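Local coordinates for molybdopterin biosynthesis protein (Mycobacterium abscessus, PDB 3TCR) that probably takes part in molybdenum cofactor biosynthesis, binding molybdopterin through a domain of the MoCF_biosynth family, at residues V49-R54 against V82-D87. Numbering follows the deposited sequence.
Sequences VIVNDR and VVVEND
Ile50 sits between Val82 and Val84 in parallel pairing, its N giving a hydrogen bond to Val82 O (2.7 Å) and its O taking one from Val84 N (2.9 Å); Asn52 N then reaches Val84 O at 3.0 Å, and the two strand ends run 21° from parallel. On the face covered by helix 88-100, with chi1 at -64° Val84 CG1 lies anti to the carbonyl carbon, which leaves CG2 between N and C and 4.0 Å from both Val49 CG1 and Val51 CG2. Val51 CG1, the branch anti to its own N, instead meets the amide of Asn86, with OD1 at 3.5 Å. Past the strands the pairing passes to a side chain: Asp53 OD1 accepts the N-H of Asn86 at 2.9 Å, nearly straight at the hydrogen but from above the carboxylate plane. The same oxygen packs on Glu85 CB, while OD2 forms a salt bridge with Arg117, so both carboxylate oxygens are engaged. Glu85 OE2 is hydrogen-bonded to His57 NE2. One water, donating to Val51 O and accepting from Asn86 ND2, bridges the end of strand 44-51 to the loop after strand 76-84. Asn86 centres an inverse gamma turn, and Asp87 follows as N-cap of helix 88-100. Here the two parallel strands of a right-handed beta-alpha-beta unit, connected through helix 64-73, end in loops at the C-terminal ends of the parallel strands, as in Rossmann-like alpha/beta folds.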
# COMPACT_ATOMS: atom_id res chain seq x y z
N VAL A 49 -17.01 -1.07 16.62
CA VAL A 49 -16.37 -0.15 17.55
C VAL A 49 -16.45 1.26 16.97
O VAL A 49 -15.83 1.54 15.96
CB VAL A 49 -14.88 -0.52 17.79
CG1 VAL A 49 -14.23 0.47 18.76
CG2 VAL A 49 -14.76 -1.95 18.30
N ILE A 50 -17.23 2.15 17.59
CA ILE A 50 -17.36 3.54 17.13
C ILE A 50 -16.24 4.31 17.80
O ILE A 50 -16.18 4.34 19.02
CB ILE A 50 -18.69 4.17 17.59
CG1 ILE A 50 -19.87 3.44 16.95
CG2 ILE A 50 -18.70 5.68 17.30
CD1 ILE A 50 -19.81 3.36 15.45
N VAL A 51 -15.36 4.91 17.01
CA VAL A 51 -14.25 5.68 17.57
C VAL A 51 -14.55 7.15 17.34
O VAL A 51 -14.33 7.68 16.26
CB VAL A 51 -12.88 5.32 16.93
CG1 VAL A 51 -11.76 6.15 17.58
CG2 VAL A 51 -12.59 3.81 17.03
N ASN A 52 -15.11 7.79 18.36
CA ASN A 52 -15.58 9.17 18.24
C ASN A 52 -15.69 9.88 19.58
O ASN A 52 -16.50 9.51 20.41
CB ASN A 52 -16.95 9.15 17.57
CG ASN A 52 -17.36 10.50 17.04
OD1 ASN A 52 -17.59 11.46 17.78
ND2 ASN A 52 -17.45 10.58 15.73
N ASP A 53 -14.88 10.91 19.80
CA ASP A 53 -14.95 11.66 21.09
C ASP A 53 -16.32 12.20 21.44
O ASP A 53 -16.72 12.14 22.59
CB ASP A 53 -14.00 12.84 21.08
CG ASP A 53 -12.60 12.40 21.05
OD1 ASP A 53 -12.31 11.37 21.70
OD2 ASP A 53 -11.80 13.04 20.36
N ARG A 54 -17.03 12.73 20.45
CA ARG A 54 -18.35 13.29 20.67
C ARG A 54 -19.38 12.24 20.99
O ARG A 54 -20.19 12.43 21.91
CB ARG A 54 -18.80 14.11 19.46
CG ARG A 54 -18.11 15.46 19.38
CD ARG A 54 -18.43 16.13 18.07
NE ARG A 54 -17.48 17.20 17.76
CZ ARG A 54 -17.51 17.93 16.64
NH1 ARG A 54 -18.46 17.72 15.72
NH2 ARG A 54 -16.60 18.87 16.44
N VAL A 82 -19.62 -0.92 20.57
CA VAL A 82 -18.84 -0.29 21.62
C VAL A 82 -18.52 1.11 21.16
O VAL A 82 -18.15 1.31 19.99
CB VAL A 82 -17.52 -1.08 21.89
CG1 VAL A 82 -16.70 -0.39 22.99
CG2 VAL A 82 -17.82 -2.51 22.34
N VAL A 83 -18.68 2.10 22.04
CA VAL A 83 -18.26 3.46 21.77
C VAL A 83 -17.01 3.79 22.59
O VAL A 83 -16.99 3.56 23.78
CB VAL A 83 -19.36 4.49 22.10
CG1 VAL A 83 -18.85 5.92 21.78
CG2 VAL A 83 -20.63 4.20 21.29
N VAL A 84 -15.97 4.30 21.95
CA VAL A 84 -14.78 4.73 22.64
C VAL A 84 -14.35 6.09 22.12
O VAL A 84 -14.76 6.52 21.02
CB VAL A 84 -13.58 3.75 22.42
CG1 VAL A 84 -13.86 2.36 22.99
CG2 VAL A 84 -13.22 3.66 20.93
N GLU A 85 -13.53 6.76 22.91
CA GLU A 85 -12.88 8.00 22.53
C GLU A 85 -11.73 7.71 21.59
O GLU A 85 -11.31 6.57 21.45
CB GLU A 85 -12.30 8.69 23.77
CG GLU A 85 -13.34 9.16 24.77
CD GLU A 85 -12.75 9.67 26.10
OE1 GLU A 85 -11.82 9.05 26.66
OE2 GLU A 85 -13.24 10.67 26.61
N ASN A 86 -11.19 8.77 21.01
CA ASN A 86 -9.94 8.70 20.24
C ASN A 86 -8.79 8.61 21.17
O ASN A 86 -8.08 9.60 21.41
CB ASN A 86 -9.76 9.93 19.33
CG ASN A 86 -10.12 9.65 17.90
OD1 ASN A 86 -9.47 8.81 17.24
ND2 ASN A 86 -11.19 10.25 17.44
N ASP A 87 -8.60 7.40 21.66
CA ASP A 87 -7.70 7.11 22.73
C ASP A 87 -7.19 5.71 22.50
O ASP A 87 -7.96 4.73 22.53
CB ASP A 87 -8.44 7.17 24.06
CG ASP A 87 -7.55 6.83 25.23
OD1 ASP A 87 -6.99 7.79 25.80
OD2 ASP A 87 -7.36 5.63 25.54
O HOH W 1 -13.47 10.08 15.13
O HOH W 2 -13.54 12.09 17.21